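Local coordinates for protein FdhC (Acinetobacter nosocomialis, PDB 5KTA) that binds coenzyme A and probably transfers an acyl group from it to an acceptor, in the manner of GNAT acetyltransferases, at residues 2-7 against 116-121; 128-133 against 158-163. All blocks are in the same frame, centred on the assembly; numbering follows the deposited sequence. Where two conformers were deposited one is given.

Contact 1 of 2, residues 2-7 against 116-121; sequences VNFNLK and YEAGFS
Leu6 and Phe4 rest on the methyl of Ala118, where the N-terminal segment of this GNAT fold passes over helix 107-122. The packed part is small and apolar. Leu6 CD1 lies 3.8 Å from Ala118 CB. Phe4 CE2 reaches the same methyl at 4.0 Å and meets it obliquely. The Phe4 side chain leaves beside its backbone N (chi1 -69°), which carries the ring to the helix. Val2 CG1 lies 3.5 Å above one face of that ring, toward its rim, and Phe66 and Tyr64 meet the ring edge-to-face. Leu13 and Leu15 of strand 11-15 add to the packing around Leu6 and Phe4.

The other side is looser and wet. The Glu117 side chain is extended, with CG anti to the backbone N (chi1 -178°). It runs past Leu6 in the opposite direction, and its OE1 stands 3.9 Å from Leu6 CD2. No direct hydrogen bond joins the two segments. A water bridges them instead, and it accepts from Lys7 N. Phe4 and Asn5 also belong to a magnesium site. The bridging water sits 2.9 Å from Glu117 OE1 and at the same distance from Asn5 O; either oxygen may accept from it, though the water has more acceptors nearby than protons to give.

Contact 2 of 2, residues 128-133 against 158-163; sequences SHFEVM and IYYIFP
Ser128 O is met by two groups of the facing strand. Phe162 N donates to it at 2.8 Å, in the carbonyl plane, and Ile161 CA makes a CA-H...O contact with it at 3.2 Å. This is an antiparallel beta ladder in the C-terminal part of the GNAT fold. Ser128-Phe162, Phe130-Tyr160 and Val132-Ile158 are its hydrogen-bonded pairs, each closed by two backbone bonds. Tyr160 N to Phe130 O is nearly straight, with an N-H...O angle of 168°.

The buried face carries Phe130, Val132, Tyr160 and Phe162. Phe130 CG lies between its backbone N and carbonyl carbon (chi1 60°), which brings the ring over Tyr160 CB. That carbon is 3.8 Å from the ring centroid, a CH-pi contact. The two rings are tilted by only 22° but strongly offset. Phe162 CB comes to the edge of the Phe130 ring, and Val132 CG2 meets Tyr160 CE2 at 3.7 Å. On the other face Glu131 runs alongside Tyr159 in the same direction. Glu131 OE2 approaches the ring edge at Tyr159 CE1, 3.4 Å away. Tyr159 OH bonds to Asp154 and Asn157.

The Val132 side chain is about 5 Å from that of Asn136, which binds CoA. Strand 157-163 is the middle of three, with 149-153 beyond it. Helix 137-146 covers Val132, and its His140 bonds to Tyr160 OH. Helix 107-122 packs on Ser128, Phe130 and Phe162.

Helix 107-122 ties the two contacts together. Its Ala118 and Glu117 carry contact 1, while Tyr116 and Phe120 turn to the strands of contact 2. Tyr116 OH lies 3.4 Å from Phe162 CD2, and the two rings stack. Helix 107-122 and strand 127-133 are consecutive in the chain. Contact 1 sits at an edge strand of the five-stranded sheet. There the near-terminal segment meets the helix through a few apolar contacts and a water on its outer side. Contact 2 lies within the three-stranded sheet and buries far more surface. It is built on backbone hydrogen bonds, with the Phe130 and Tyr160 face buried and a more polar face outward.

Contact 1 of 2, residues 2-7 against 116-121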
ATOM      1  N   VAL A   2      13.222   7.034 -10.662  1.00 40.65           N
ATOM      2  CA  VAL A   2      11.873   7.582 -10.362  1.00 38.26           C
ATOM      3  C   VAL A   2      11.889   8.260  -8.995  1.00 34.52           C
ATOM      4  O   VAL A   2      12.296   7.669  -8.010  1.00 40.97           O
ATOM      5  CB  VAL A   2      10.774   6.484 -10.336  1.00 35.14           C
ATOM      6  CG1 VAL A   2       9.414   7.099 -10.044  1.00 34.21           C
ATOM      7  CG2 VAL A   2      10.712   5.742 -11.659  1.00 39.25           C
ATOM      8  N   ASN A   3      11.411   9.478  -8.931  1.00 33.67           N
ATOM      9  CA  ASN A   3      11.255  10.126  -7.650  1.00 35.79           C
ATOM     10  C   ASN A   3       9.778  10.323  -7.431  1.00 33.98           C
ATOM     11  O   ASN A   3       9.022  10.602  -8.363  1.00 34.64           O
ATOM     12  CB  ASN A   3      11.998  11.446  -7.601  1.00 42.36           C
ATOM     13  CG  ASN A   3      13.506  11.255  -7.723  1.00 49.20           C
ATOM     14  OD1 ASN A   3      14.136  10.503  -6.945  1.00 48.45           O
ATOM     15  ND2 ASN A   3      14.090  11.907  -8.718  1.00 51.01           N
ATOM     16  N   PHE A   4       9.367  10.134  -6.196  1.00 23.34           N
ATOM     17  CA  PHE A   4       7.983  10.235  -5.895  1.00 19.29           C
ATOM     18  C   PHE A   4       7.814  11.476  -5.073  1.00 21.83           C
ATOM     19  O   PHE A   4       8.706  11.888  -4.343  1.00 21.76           O
ATOM     20  CB  PHE A   4       7.593   9.007  -5.088  1.00 17.45           C
ATOM     21  CG  PHE A   4       7.624   7.742  -5.896  1.00 15.24           C
ATOM     22  CD1 PHE A   4       8.754   6.909  -5.866  1.00 15.24           C
ATOM     23  CD2 PHE A   4       6.575   7.399  -6.725  1.00 12.98           C
ATOM     24  CE1 PHE A   4       8.813   5.771  -6.644  1.00 14.00           C
ATOM     25  CE2 PHE A   4       6.621   6.242  -7.485  1.00 13.09           C
ATOM     26  CZ  PHE A   4       7.740   5.401  -7.433  1.00 14.24           C
ATOM     27  N   ASN A   5       6.646  12.075  -5.160  1.00 21.33           N
ATOM     28  CA  ASN A   5       6.343  13.219  -4.305  0.50 23.50           C
ATOM     29  C   ASN A   5       4.891  13.004  -3.920  1.00 23.36           C
ATOM     30  O   ASN A   5       3.995  13.604  -4.472  1.00 24.65           O
ATOM     31  CB  ASN A   5       6.577  14.555  -5.042  0.50 25.34           C
ATOM     32  CG  ASN A   5       7.937  14.623  -5.731  0.50 24.85           C
ATOM     33  OD1 ASN A   5       8.977  14.841  -5.102  0.50 28.20           O
ATOM     34  ND2 ASN A   5       7.927  14.402  -7.033  0.50 26.01           N
ATOM     35  N   LEU A   6       4.687  12.070  -3.011  1.00 18.95           N
ATOM     36  CA  LEU A   6       3.339  11.611  -2.689  1.00 18.02           C
ATOM     37  C   LEU A   6       2.873  12.218  -1.384  1.00 16.59           C
ATOM     38  O   LEU A   6       3.338  11.861  -0.330  1.00 13.54           O
ATOM     39  CB  LEU A   6       3.345  10.082  -2.637  1.00 17.74           C
ATOM     40  CG  LEU A   6       3.731   9.466  -3.986  1.00 17.26           C
ATOM     41  CD1 LEU A   6       4.108   8.003  -3.734  1.00 16.48           C
ATOM     42  CD2 LEU A   6       2.633   9.514  -5.011  1.00 17.86           C
ATOM     43  N   LYS A   7       1.936  13.176  -1.461  1.00 14.80           N
ATOM     44  CA  LYS A   7       1.463  13.875  -0.265  1.00 17.13           C
ATOM     45  C   LYS A   7      -0.037  14.049  -0.398  1.00 14.66           C
ATOM     46  O   LYS A   7      -0.480  14.482  -1.429  1.00 13.99           O
ATOM     47  CB  LYS A   7       2.166  15.232  -0.292  1.00 21.75           C
ATOM     48  CG  LYS A   7       1.734  16.267   0.708  1.00 28.35           C
ATOM     49  CD  LYS A   7       2.528  16.165   1.994  1.00 35.90           C
ATOM     50  CE  LYS A   7       1.735  16.626   3.223  1.00 41.26           C
ATOM     51  NZ  LYS A   7       1.745  18.097   3.275  1.00 42.24           N
ATOM     52  N   TYR A 116      -2.504   4.864  -5.865  1.00 12.22           N
ATOM     53  CA  TYR A 116      -3.015   4.982  -7.236  1.00 13.63           C
ATOM     54  C   TYR A 116      -2.354   6.100  -8.025  1.00 14.73           C
ATOM     55  O   TYR A 116      -2.034   5.949  -9.222  1.00 14.76           O
ATOM     56  CB  TYR A 116      -4.526   5.047  -7.262  1.00 12.78           C
ATOM     57  CG  TYR A 116      -5.196   3.786  -6.768  1.00 12.77           C
ATOM     58  CD1 TYR A 116      -4.890   2.551  -7.326  1.00 13.91           C
ATOM     59  CD2 TYR A 116      -6.148   3.816  -5.758  1.00 12.17           C
ATOM     60  CE1 TYR A 116      -5.514   1.384  -6.904  1.00 12.69           C
ATOM     61  CE2 TYR A 116      -6.768   2.646  -5.316  1.00 11.93           C
ATOM     62  CZ  TYR A 116      -6.444   1.443  -5.896  1.00 12.14           C
ATOM     63  OH  TYR A 116      -7.003   0.263  -5.523  1.00 12.58           O
ATOM     64  N   GLU A 117      -2.083   7.203  -7.352  1.00 16.22           N
ATOM     65  CA  GLU A 117      -1.294   8.268  -7.927  1.00 17.19           C
ATOM     66  C   GLU A 117       0.124   7.780  -8.367  1.00 16.72           C
ATOM     67  O   GLU A 117       0.545   7.982  -9.521  1.00 13.24           O
ATOM     68  CB  GLU A 117      -1.202   9.416  -6.923  1.00 19.05           C
ATOM     69  CG  GLU A 117      -0.427  10.624  -7.457  1.00 23.18           C
ATOM     70  CD  GLU A 117      -0.486  11.839  -6.498  1.00 27.47           C
ATOM     71  OE1 GLU A 117       0.554  12.496  -6.333  1.00 32.71           O
ATOM     72  OE2 GLU A 117      -1.538  12.157  -5.860  1.00 32.19           O
ATOM     73  N   ALA A 118       0.849   7.115  -7.454  1.00 15.01           N
ATOM     74  CA  ALA A 118       2.127   6.551  -7.779  1.00 13.21           C
ATOM     75  C   ALA A 118       2.059   5.582  -8.968  1.00 13.26           C
ATOM     76  O   ALA A 118       2.921   5.650  -9.886  1.00 13.85           O
ATOM     77  CB  ALA A 118       2.746   5.868  -6.566  1.00 12.93           C
ATOM     78  N   GLY A 119       1.038   4.735  -8.961  1.00 13.84           N
ATOM     79  CA  GLY A 119       0.849   3.729  -9.978  1.00 14.71           C
ATOM     80  C   GLY A 119       0.439   4.268 -11.355  1.00 15.52           C
ATOM     81  O   GLY A 119       1.060   3.971 -12.393  1.00 14.83           O
ATOM     82  N   PHE A 120      -0.676   4.965 -11.361  1.00 17.31           N
ATOM     83  CA  PHE A 120      -1.237   5.435 -12.623  1.00 18.99           C
ATOM     84  C   PHE A 120      -0.530   6.684 -13.122  1.00 20.30           C
ATOM     85  O   PHE A 120      -0.331   6.803 -14.315  1.00 20.96           O
ATOM     86  CB  PHE A 120      -2.702   5.676 -12.469  1.00 18.54           C
ATOM     87  CG  PHE A 120      -3.511   4.439 -12.208  1.00 19.44           C
ATOM     88  CD1 PHE A 120      -3.645   3.458 -13.185  1.00 20.72           C
ATOM     89  CD2 PHE A 120      -4.198   4.278 -10.997  1.00 19.01           C
ATOM     90  CE1 PHE A 120      -4.437   2.351 -12.950  1.00 21.47           C
ATOM     91  CE2 PHE A 120      -4.974   3.169 -10.747  1.00 18.99           C
ATOM     92  CZ  PHE A 120      -5.135   2.218 -11.734  1.00 21.76           C
ATOM     93  N   SER A 121      -0.146   7.600 -12.239  1.00 21.23           N
ATOM     94  CA  SER A 121       0.492   8.841 -12.662  1.00 21.97           C
ATOM     95  C   SER A 121       2.002   8.720 -12.751  1.00 21.49           C
ATOM     96  O   SER A 121       2.573   8.787 -13.856  1.00 20.98           O
ATOM     97  CB  SER A 121       0.029  10.038 -11.800  1.00 23.99           C
ATOM     98  OG  SER A 121       0.723  11.251 -12.143  1.00 25.13           O
TER
HETATM   99  O   HOH W   1       1.218  14.143  -4.058  1.00 28.86           O

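Contact 2 of 2, residues 128-133 against 158-163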
ATOM      1  N   SER A 128      -4.610  -1.779 -11.893  1.00 15.14           N
ATOM      2  CA  SER A 128      -4.090  -2.326 -10.676  1.00 15.44           C
ATOM      3  C   SER A 128      -4.836  -3.620 -10.432  1.00 16.49           C
ATOM      4  O   SER A 128      -6.055  -3.658 -10.583  1.00 15.96           O
ATOM      5  CB  SER A 128      -4.259  -1.416  -9.456  1.00 15.80           C
ATOM      6  OG  SER A 128      -3.666  -2.084  -8.324  1.00 20.16           O
ATOM      7  N   HIS A 129      -4.077  -4.662 -10.082  1.00 16.63           N
ATOM      8  CA  HIS A 129      -4.596  -6.012  -9.753  1.00 19.72           C
ATOM      9  C   HIS A 129      -4.263  -6.253  -8.299  1.00 22.29           C
ATOM     10  O   HIS A 129      -3.202  -5.822  -7.844  1.00 22.73           O
ATOM     11  CB  HIS A 129      -4.136  -7.136 -10.765  1.00 20.31           C
ATOM     12  CG  HIS A 129      -2.639  -7.435 -10.785  1.00 23.56           C
ATOM     13  ND1 HIS A 129      -1.709  -6.622 -11.407  1.00 24.69           N
ATOM     14  CD2 HIS A 129      -1.930  -8.479 -10.280  1.00 22.99           C
ATOM     15  CE1 HIS A 129      -0.496  -7.132 -11.272  1.00 26.60           C
ATOM     16  NE2 HIS A 129      -0.606  -8.272 -10.594  1.00 24.79           N
ATOM     17  N   PHE A 130      -5.177  -6.800  -7.493  1.00 19.02           N
ATOM     18  CA  PHE A 130      -4.811  -7.104  -6.085  1.00 17.45           C
ATOM     19  C   PHE A 130      -5.782  -8.098  -5.482  1.00 19.14           C
ATOM     20  O   PHE A 130      -6.844  -8.271  -6.012  1.00 18.40           O
ATOM     21  CB  PHE A 130      -4.713  -5.828  -5.191  1.00 18.32           C
ATOM     22  CG  PHE A 130      -5.961  -5.022  -5.083  1.00 17.17           C
ATOM     23  CD1 PHE A 130      -6.205  -3.973  -5.933  1.00 18.27           C
ATOM     24  CD2 PHE A 130      -6.890  -5.271  -4.059  1.00 18.82           C
ATOM     25  CE1 PHE A 130      -7.334  -3.180  -5.780  1.00 18.95           C
ATOM     26  CE2 PHE A 130      -8.028  -4.529  -3.938  1.00 18.98           C
ATOM     27  CZ  PHE A 130      -8.264  -3.466  -4.824  1.00 18.24           C
ATOM     28  N   GLU A 131      -5.406  -8.704  -4.361  1.00 21.54           N
ATOM     29  CA  GLU A 131      -6.209  -9.730  -3.703  1.00 21.55           C
ATOM     30  C   GLU A 131      -6.509  -9.304  -2.281  1.00 22.55           C
ATOM     31  O   GLU A 131      -5.690  -8.642  -1.673  1.00 20.21           O
ATOM     32  CB  GLU A 131      -5.463 -11.057  -3.685  1.00 24.08           C
ATOM     33  CG  GLU A 131      -4.164 -11.081  -2.866  1.00 25.04           C
ATOM     34  CD  GLU A 131      -3.295 -12.307  -3.116  1.00 28.88           C
ATOM     35  OE1 GLU A 131      -2.552 -12.728  -2.190  1.00 32.59           O
ATOM     36  OE2 GLU A 131      -3.291 -12.828  -4.235  1.00 25.35           O
ATOM     37  N   VAL A 132      -7.663  -9.735  -1.767  1.00 21.89           N
ATOM     38  CA  VAL A 132      -8.037  -9.545  -0.396  1.00 22.46           C
ATOM     39  C   VAL A 132      -8.546 -10.874   0.214  1.00 24.99           C
ATOM     40  O   VAL A 132      -9.443 -11.549  -0.355  1.00 22.61           O
ATOM     41  CB  VAL A 132      -9.103  -8.446  -0.279  1.00 22.13           C
ATOM     42  CG1 VAL A 132      -9.430  -8.217   1.190  1.00 23.60           C
ATOM     43  CG2 VAL A 132      -8.604  -7.140  -0.895  1.00 21.61           C
ATOM     44  N   MET A 133      -8.021 -11.253   1.365  1.00 30.15           N
ATOM     45  CA  MET A 133      -8.550 -12.471   2.046  1.00 35.54           C
ATOM     46  C   MET A 133     -10.060 -12.454   2.255  1.00 35.54           C
ATOM     47  O   MET A 133     -10.635 -11.413   2.597  1.00 35.07           O
ATOM     48  CB  MET A 133      -7.854 -12.732   3.371  1.00 40.73           C
ATOM     49  CG  MET A 133      -6.458 -13.321   3.202  1.00 48.35           C
ATOM     50  SD  MET A 133      -5.921 -14.383   4.570  1.00 60.66           S
ATOM     51  CE  MET A 133      -7.220 -15.639   4.641  1.00 47.96           C
ATOM     52  N   ILE A 158     -10.461 -12.898  -2.587  1.00 22.09           N
ATOM     53  CA  ILE A 158     -11.210 -12.287  -3.630  1.00 22.57           C
ATOM     54  C   ILE A 158     -10.194 -11.427  -4.407  1.00 22.63           C
ATOM     55  O   ILE A 158      -9.343 -10.765  -3.775  1.00 21.40           O
ATOM     56  CB  ILE A 158     -12.362 -11.394  -3.115  1.00 25.87           C
ATOM     57  CG1 ILE A 158     -13.318 -12.182  -2.191  1.00 32.35           C
ATOM     58  CG2 ILE A 158     -13.097 -10.774  -4.273  1.00 22.48           C
ATOM     59  CD1 ILE A 158     -14.169 -13.223  -2.886  1.00 34.42           C
ATOM     60  N   TYR A 159     -10.299 -11.471  -5.746  1.00 20.69           N
ATOM     61  CA  TYR A 159      -9.380 -10.777  -6.698  1.00 19.50           C
ATOM     62  C   TYR A 159     -10.108  -9.623  -7.325  1.00 17.71           C
ATOM     63  O   TYR A 159     -11.269  -9.695  -7.791  1.00 22.10           O
ATOM     64  CB  TYR A 159      -8.785 -11.749  -7.746  1.00 19.64           C
ATOM     65  CG  TYR A 159      -8.050 -12.892  -7.068  1.00 19.68           C
ATOM     66  CD1 TYR A 159      -6.733 -12.737  -6.625  1.00 20.16           C
ATOM     67  CD2 TYR A 159      -8.690 -14.110  -6.794  1.00 20.51           C
ATOM     68  CE1 TYR A 159      -6.075 -13.757  -5.946  1.00 20.05           C
ATOM     69  CE2 TYR A 159      -8.036 -15.135  -6.122  1.00 20.37           C
ATOM     70  CZ  TYR A 159      -6.722 -14.956  -5.726  1.00 20.70           C
ATOM     71  OH  TYR A 159      -6.071 -15.930  -5.049  1.00 21.52           O
ATOM     72  N   TYR A 160      -9.433  -8.497  -7.284  1.00 16.59           N
ATOM     73  CA  TYR A 160      -9.954  -7.234  -7.723  1.00 16.12           C
ATOM     74  C   TYR A 160      -9.078  -6.643  -8.827  1.00 17.38           C
ATOM     75  O   TYR A 160      -7.850  -6.916  -8.888  1.00 14.19           O
ATOM     76  CB  TYR A 160      -9.932  -6.286  -6.509  1.00 15.55           C
ATOM     77  CG  TYR A 160     -10.900  -6.598  -5.442  1.00 16.69           C
ATOM     78  CD1 TYR A 160     -12.193  -6.181  -5.554  1.00 18.54           C
ATOM     79  CD2 TYR A 160     -10.509  -7.285  -4.284  1.00 17.98           C
ATOM     80  CE1 TYR A 160     -13.086  -6.405  -4.546  1.00 19.47           C
ATOM     81  CE2 TYR A 160     -11.413  -7.578  -3.293  1.00 19.46           C
ATOM     82  CZ  TYR A 160     -12.711  -7.114  -3.450  1.00 20.46           C
ATOM     83  OH  TYR A 160     -13.633  -7.329  -2.481  1.00 23.52           O
ATOM     84  N   ILE A 161      -9.697  -5.844  -9.682  1.00 18.72           N
ATOM     85  CA  ILE A 161      -9.003  -4.934 -10.573  1.00 21.70           C
ATOM     86  C   ILE A 161      -9.482  -3.516 -10.331  1.00 24.26           C
ATOM     87  O   ILE A 161     -10.620  -3.299  -9.886  1.00 26.96           O
ATOM     88  CB  ILE A 161      -9.099  -5.373 -12.049  1.00 28.24           C
ATOM     89  CG1 ILE A 161      -8.393  -6.744 -12.151  1.00 29.47           C
ATOM     90  CG2 ILE A 161      -8.528  -4.307 -13.001  1.00 31.67           C
ATOM     91  CD1 ILE A 161      -8.018  -7.236 -13.500  1.00 36.93           C
ATOM     92  N   PHE A 162      -8.579  -2.559 -10.499  1.00 21.86           N
ATOM     93  CA  PHE A 162      -8.879  -1.157 -10.260  1.00 23.63           C
ATOM     94  C   PHE A 162      -8.417  -0.420 -11.509  1.00 26.31           C
ATOM     95  O   PHE A 162      -7.218  -0.392 -11.832  1.00 24.44           O
ATOM     96  CB  PHE A 162      -8.213  -0.607  -9.016  1.00 24.25           C
ATOM     97  CG  PHE A 162      -8.714   0.748  -8.640  1.00 23.79           C
ATOM     98  CD1 PHE A 162      -8.292   1.864  -9.322  1.00 24.29           C
ATOM     99  CD2 PHE A 162      -9.632   0.899  -7.632  1.00 24.41           C
ATOM    100  CE1 PHE A 162      -8.784   3.120  -9.019  1.00 23.74           C
ATOM    101  CE2 PHE A 162     -10.130   2.162  -7.321  1.00 26.03           C
ATOM    102  CZ  PHE A 162      -9.697   3.271  -8.024  1.00 22.27           C
ATOM    103  N   PRO A 163      -9.373   0.101 -12.266  1.00 30.47           N
ATOM    104  CA  PRO A 163      -9.028   0.631 -13.576  1.00 35.54           C
ATOM    105  C   PRO A 163      -8.659   2.113 -13.491  1.00 31.73           C
ATOM    106  O   PRO A 163      -9.126   2.819 -12.601  1.00 32.14           O
ATOM    107  CB  PRO A 163     -10.319   0.430 -14.356  1.00 38.97           C
ATOM    108  CG  PRO A 163     -11.388   0.646 -13.309  1.00 36.90           C
ATOM    109  CD  PRO A 163     -10.823   0.113 -12.019  1.00 32.40           C
TER